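Local coordinates for protein geranylgeranyl pyrophosphate synthetase (Pyrococcus horikoshii, PDB 1WY0) that probably catalyses the chain elongation that makes geranylgeranyl diphosphate, adding isopentenyl diphosphate units to an allylic diphosphate primer, at residues L66-P71 with G190-D195; Q260-I265 with D292-Y297. All coordinates share one frame; numbering follows the deposited sequence.

Contact 1: residues L66-P71 with G190-D195; sequences LRAIYP and GIIGTD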
loop_
_atom_site.group_PDB
_atom_site.type_symbol
_atom_site.label_atom_id
_atom_site.label_comp_id
_atom_site.label_asym_id
_atom_site.label_seq_id
_atom_site.Cartn_x
_atom_site.Cartn_y
_atom_site.Cartn_z
ATOM N N LEU A 66 -15.797 -14.102 17.774
ATOM C CA LEU A 66 -16.656 -13.639 16.693
ATOM C C LEU A 66 -16.514 -12.143 16.434
ATOM O O LEU A 66 -16.720 -11.648 15.334
ATOM C CB LEU A 66 -18.101 -13.961 17.060
ATOM C CG LEU A 66 -18.362 -15.465 17.136
ATOM C CD1 LEU A 66 -19.789 -15.783 17.583
ATOM C CD2 LEU A 66 -18.163 -16.169 15.795
ATOM N N ARG A 67 -16.195 -11.393 17.498
ATOM C CA ARG A 67 -16.069 -9.956 17.314
ATOM C C ARG A 67 -14.695 -9.563 16.764
ATOM O O ARG A 67 -14.447 -8.420 16.396
ATOM C CB ARG A 67 -16.383 -9.264 18.641
ATOM C CG ARG A 67 -17.866 -9.416 18.991
ATOM C CD ARG A 67 -18.236 -8.772 20.334
ATOM N NE ARG A 67 -18.175 -7.308 20.248
ATOM C CZ ARG A 67 -19.263 -6.658 19.794
ATOM N NH1 ARG A 67 -20.352 -7.328 19.454
ATOM N NH2 ARG A 67 -19.235 -5.328 19.696
ATOM N N ALA A 68 -13.786 -10.560 16.726
ATOM C CA ALA A 68 -12.457 -10.310 16.178
ATOM C C ALA A 68 -12.314 -10.830 14.744
ATOM O O ALA A 68 -11.223 -11.127 14.266
ATOM C CB ALA A 68 -11.433 -11.002 17.080
ATOM N N ILE A 69 -13.456 -10.940 14.041
ATOM C CA ILE A 69 -13.414 -11.508 12.689
ATOM C C ILE A 69 -12.859 -10.517 11.656
ATOM O O ILE A 69 -11.934 -10.787 10.898
ATOM C CB ILE A 69 -14.832 -11.928 12.292
ATOM C CG1 ILE A 69 -15.294 -13.127 13.127
ATOM C CG2 ILE A 69 -14.840 -12.375 10.818
ATOM C CD1 ILE A 69 -14.389 -14.349 12.934
ATOM N N TYR A 70 -13.407 -9.308 11.568
ATOM C CA TYR A 70 -12.893 -8.348 10.595
ATOM C C TYR A 70 -11.458 -7.918 10.891
ATOM O O TYR A 70 -10.678 -7.671 9.972
ATOM C CB TYR A 70 -13.806 -7.129 10.490
ATOM C CG TYR A 70 -14.949 -7.334 9.527
ATOM C CD1 TYR A 70 -16.203 -7.743 9.973
ATOM C CD2 TYR A 70 -14.775 -7.118 8.161
ATOM C CE1 TYR A 70 -17.254 -7.925 9.086
ATOM C CE2 TYR A 70 -15.818 -7.298 7.265
ATOM C CZ TYR A 70 -17.060 -7.700 7.734
ATOM O OH TYR A 70 -18.101 -7.865 6.845
ATOM N N PRO A 71 -11.095 -7.791 12.176
ATOM C CA PRO A 71 -9.719 -7.394 12.487
ATOM C C PRO A 71 -8.752 -8.512 12.101
ATOM O O PRO A 71 -7.595 -8.258 11.768
ATOM C CB PRO A 71 -9.767 -7.163 13.994
ATOM C CG PRO A 71 -11.129 -6.606 14.176
ATOM C CD PRO A 71 -11.976 -7.525 13.327
ATOM N N GLY A 190 -6.040 -10.518 21.902
ATOM C CA GLY A 190 -6.238 -10.177 23.298
ATOM C C GLY A 190 -7.072 -8.919 23.475
ATOM O O GLY A 190 -8.175 -8.968 24.025
ATOM N N ILE A 191 -6.544 -7.795 22.997
ATOM C CA ILE A 191 -7.188 -6.491 23.120
ATOM C C ILE A 191 -8.703 -6.565 22.899
ATOM O O ILE A 191 -9.490 -5.890 23.548
ATOM C CB ILE A 191 -6.562 -5.546 22.092
ATOM C CG1 ILE A 191 -5.127 -5.198 22.493
ATOM C CG2 ILE A 191 -7.366 -4.233 22.036
ATOM C CD1 ILE A 191 -4.474 -4.214 21.521
ATOM N N ILE A 192 -9.105 -7.393 21.913
ATOM C CA ILE A 192 -10.521 -7.455 21.570
ATOM C C ILE A 192 -11.348 -8.150 22.653
ATOM O O ILE A 192 -12.565 -8.052 22.703
ATOM C CB ILE A 192 -10.666 -8.217 20.250
ATOM C CG1 ILE A 192 -10.100 -7.391 19.094
ATOM C CG2 ILE A 192 -12.156 -8.474 19.958
ATOM C CD1 ILE A 192 -10.822 -6.052 18.930
ATOM N N GLY A 193 -10.651 -8.904 23.523
ATOM C CA GLY A 193 -11.431 -9.664 24.494
ATOM C C GLY A 193 -10.959 -9.478 25.947
ATOM O O GLY A 193 -11.468 -10.105 26.869
ATOM N N THR A 194 -9.943 -8.617 26.152
ATOM C CA THR A 194 -9.432 -8.497 27.517
ATOM C C THR A 194 -8.751 -7.149 27.769
ATOM O O THR A 194 -8.120 -6.563 26.900
ATOM C CB THR A 194 -8.429 -9.626 27.755
ATOM O OG1 THR A 194 -8.191 -9.746 29.159
ATOM C CG2 THR A 194 -7.103 -9.306 27.055
ATOM N N ASP A 195 -8.930 -6.645 29.007
ATOM C CA ASP A 195 -8.252 -5.413 29.399
ATOM C C ASP A 195 -7.114 -5.697 30.383
ATOM O O ASP A 195 -6.721 -4.864 31.190
ATOM C CB ASP A 195 -9.279 -4.482 30.051
ATOM C CG ASP A 195 -10.051 -3.739 28.969
ATOM O OD1 ASP A 195 -9.492 -2.791 28.414
ATOM O OD2 ASP A 195 -11.186 -4.114 28.692
#

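Contact 2: residues Q260-I265 with D292-Y297; sequences QRFLKI and DLLKKY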
loop_
_atom_site.group_PDB
_atom_site.type_symbol
_atom_site.label_atom_id
_atom_site.label_comp_id
_atom_site.label_asym_id
_atom_site.label_seq_id
_atom_site.Cartn_x
_atom_site.Cartn_y
_atom_site.Cartn_z
ATOM N N GLN A 260 35.367 -17.606 1.983
ATOM C CA GLN A 260 35.625 -17.279 0.578
ATOM C C GLN A 260 35.164 -18.379 -0.374
ATOM O O GLN A 260 34.677 -18.105 -1.462
ATOM C CB GLN A 260 37.117 -17.018 0.356
ATOM C CG GLN A 260 37.693 -15.917 1.233
ATOM C CD GLN A 260 36.917 -14.623 1.112
ATOM O OE1 GLN A 260 36.800 -14.056 0.023
ATOM N NE2 GLN A 260 36.378 -14.146 2.233
ATOM N N ARG A 261 35.336 -19.628 0.032
ATOM C CA ARG A 261 34.853 -20.703 -0.829
ATOM C C ARG A 261 33.319 -20.752 -0.839
ATOM O O ARG A 261 32.663 -20.946 -1.857
ATOM C CB ARG A 261 35.430 -22.013 -0.289
ATOM C CG ARG A 261 35.011 -23.231 -1.108
ATOM C CD ARG A 261 35.161 -23.001 -2.613
ATOM N NE ARG A 261 34.884 -24.236 -3.350
ATOM C CZ ARG A 261 34.670 -24.134 -4.670
ATOM N NH1 ARG A 261 34.730 -22.954 -5.262
ATOM N NH2 ARG A 261 34.370 -25.227 -5.374
ATOM N N PHE A 262 32.751 -20.589 0.368
ATOM C CA PHE A 262 31.301 -20.556 0.488
ATOM C C PHE A 262 30.690 -19.462 -0.397
ATOM O O PHE A 262 29.620 -19.603 -0.975
ATOM C CB PHE A 262 30.977 -20.277 1.954
ATOM C CG PHE A 262 29.492 -20.298 2.156
ATOM C CD1 PHE A 262 28.827 -21.517 2.215
ATOM C CD2 PHE A 262 28.806 -19.114 2.361
ATOM C CE1 PHE A 262 27.468 -21.547 2.491
ATOM C CE2 PHE A 262 27.444 -19.151 2.638
ATOM C CZ PHE A 262 26.772 -20.365 2.706
ATOM N N LEU A 263 31.402 -18.319 -0.456
ATOM C CA LEU A 263 30.879 -17.189 -1.217
ATOM C C LEU A 263 30.918 -17.430 -2.728
ATOM O O LEU A 263 30.115 -16.910 -3.493
ATOM C CB LEU A 263 31.688 -15.943 -0.853
ATOM C CG LEU A 263 31.060 -15.163 0.304
ATOM C CD1 LEU A 263 31.755 -13.822 0.548
ATOM C CD2 LEU A 263 29.583 -14.842 0.074
ATOM N N LYS A 264 31.918 -18.211 -3.170
ATOM C CA LYS A 264 31.942 -18.564 -4.580
ATOM C C LYS A 264 30.672 -19.331 -4.965
ATOM O O LYS A 264 30.021 -19.061 -5.966
ATOM C CB LYS A 264 33.177 -19.422 -4.845
ATOM C CG LYS A 264 34.420 -18.576 -5.136
ATOM C CD LYS A 264 35.500 -19.370 -5.868
ATOM C CE LYS A 264 36.642 -19.787 -4.936
ATOM N NZ LYS A 264 37.282 -20.990 -5.457
ATOM N N ILE A 265 30.344 -20.335 -4.126
ATOM C CA ILE A 265 29.221 -21.209 -4.452
ATOM C C ILE A 265 27.930 -20.812 -3.727
ATOM O O ILE A 265 27.069 -21.635 -3.441
ATOM C CB ILE A 265 29.601 -22.639 -4.065
ATOM C CG1 ILE A 265 29.965 -22.701 -2.580
ATOM C CG2 ILE A 265 30.830 -23.092 -4.872
ATOM C CD1 ILE A 265 30.426 -24.093 -2.153
ATOM N N ASP A 292 27.877 -28.483 3.699
ATOM C CA ASP A 292 28.916 -29.090 4.520
ATOM C C ASP A 292 29.703 -28.011 5.261
ATOM O O ASP A 292 30.105 -28.194 6.413
ATOM C CB ASP A 292 29.868 -29.919 3.657
ATOM C CG ASP A 292 29.267 -31.246 3.241
ATOM O OD1 ASP A 292 28.326 -31.714 3.925
ATOM O OD2 ASP A 292 29.743 -31.826 2.241
ATOM N N LEU A 293 29.930 -26.890 4.589
ATOM C CA LEU A 293 30.653 -25.782 5.193
ATOM C C LEU A 293 29.864 -25.247 6.377
ATOM O O LEU A 293 30.439 -24.871 7.385
ATOM C CB LEU A 293 30.881 -24.669 4.169
ATOM C CG LEU A 293 32.116 -24.869 3.299
ATOM C CD1 LEU A 293 32.251 -23.729 2.304
ATOM C CD2 LEU A 293 33.341 -24.941 4.193
ATOM N N LEU A 294 28.543 -25.233 6.247
ATOM C CA LEU A 294 27.659 -24.753 7.300
ATOM C C LEU A 294 27.624 -25.689 8.514
ATOM O O LEU A 294 27.563 -25.236 9.662
ATOM C CB LEU A 294 26.237 -24.595 6.751
ATOM C CG LEU A 294 26.018 -23.588 5.616
ATOM C CD1 LEU A 294 24.563 -23.616 5.197
ATOM C CD2 LEU A 294 26.420 -22.191 6.076
ATOM N N LYS A 295 27.653 -26.993 8.256
ATOM C CA LYS A 295 27.600 -27.983 9.331
ATOM C C LYS A 295 28.902 -27.990 10.135
ATOM O O LYS A 295 28.942 -28.232 11.335
ATOM C CB LYS A 295 27.405 -29.360 8.697
ATOM C CG LYS A 295 25.972 -29.616 8.235
ATOM C CD LYS A 295 25.844 -30.992 7.581
ATOM C CE LYS A 295 24.411 -31.318 7.144
ATOM N NZ LYS A 295 24.349 -32.688 6.629
ATOM N N LYS A 296 30.001 -27.757 9.396
ATOM C CA LYS A 296 31.315 -27.688 10.026
ATOM C C LYS A 296 31.306 -26.783 11.259
ATOM O O LYS A 296 31.988 -27.027 12.245
ATOM C CB LYS A 296 32.287 -27.135 8.985
ATOM C CG LYS A 296 33.743 -27.107 9.462
ATOM C CD LYS A 296 34.703 -26.806 8.305
ATOM C CE LYS A 296 36.144 -26.515 8.751
ATOM N NZ LYS A 296 36.941 -26.081 7.600
ATOM N N TYR A 297 30.521 -25.685 11.167
ATOM C CA TYR A 297 30.506 -24.712 12.255
ATOM C C TYR A 297 29.212 -24.757 13.083
ATOM O O TYR A 297 28.906 -23.847 13.845
ATOM C CB TYR A 297 30.684 -23.311 11.659
ATOM C CG TYR A 297 32.033 -23.176 11.049
ATOM C CD1 TYR A 297 33.122 -22.807 11.835
ATOM C CD2 TYR A 297 32.206 -23.378 9.681
ATOM C CE1 TYR A 297 34.374 -22.650 11.260
ATOM C CE2 TYR A 297 33.454 -23.213 9.103
ATOM C CZ TYR A 297 34.535 -22.847 9.888
ATOM O OH TYR A 297 35.788 -22.707 9.322
#

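Contact 1: residues L66-P71 with G190-D195
Ile-192 reaches across to Ala-68 and the backbone beside it, a worked example of how one branched side chain can supply one helix's whole share of a contact. Its CB lies 4.3 Å from CB of Ala-68, and from there the two branches take different routes. The methyl CG2 stands anti to the backbone N and makes the close approach, 3.9 Å from Ala-68 CB. The same methyl rests against the peptide link just before that residue, with CG2 4.2 Å from Arg-67 C. The other branch, CG1, lies beside the backbone N (chi1 -69°) and passes Ala-68 CB at 4.3 Å. At its tip, CD1 comes only to 4.8 Å from Pro-71 CG, a looser approach over the first turn of helix 69-90. Ala-68 is the N-cap residue of that helix, so Ile-192, near the C-terminal end of helix 167-193, meets the helix where it begins. Ile-130 and Val-138 also touch the isoleucine, while Val-54, Leu-55 and Thr-58 touch the alanine. Arg-67 borders the contact on the solvent side: its CB lies 4.5 Å from Ile-192 CG2, and the guanidinium is carried farther off. With no hydrogen bond between the two segments and 124 Å² buried, cohesion between them probably comes from dispersion and the hydrophobic effect.

Contact 2: residues Q260-I265 with D292-Y297
Phe-262 fills the tight part of this contact, packed against two successive leucines of helix 283-296. Leu-293 CD1 lies near the plane of the ring, at its edge, and sits 3.7 Å from Phe-262 CB. Leu-294 crosses the phenylalanine at about a right angle, bringing CD2 obliquely to 3.8 Å from ring atom CE1. The ring gets there because CG is anti to the backbone N (chi1 -177°). Helices 256-264 and 283-296 run roughly antiparallel in this all-helical prenyltransferase fold, their short axes 11.0 Å apart at an angle of 147°. Phe-250, Phe-251 and Phe-266 also meet the ring of Phe-262, the last by stacking, which extends the contact into an aromatic cluster. An alanine here would take away the whole ring, and Leu-294 is likely to lose its mate across the contact while the neighbouring phenylalanines become freer to turn. Packing thins out at Arg-261, whose CG comes no closer than 4.4 Å to Leu-293 CD1. Beyond that methylene the arginine leads away from the leucines, and its NE forms a salt bridge with Glu-289, one turn earlier on the leucine-bearing helix.

Contacts 1 and 2 illustrate how an all-helical enzyme joins its helices at widely separated places. Their centres lie 47 Å apart, on opposite sides of the chain's centre, and about 36 Å separates their nearest atoms. They follow in series, contact 1 closing before contact 2 opens, and have no helix in common. Contact 1 ties together helices distant in sequence, 69-90 and 167-193, whereas contact 2 pairs helices 256-264 and 283-296, neighbours in the model with the unmodelled residues 269-281 between them. Helix 69-90 also carries Tyr-81 of a mercury site and, near its C-terminal end, an aspartate-rich sequence that in this family probably binds substrate through magnesium.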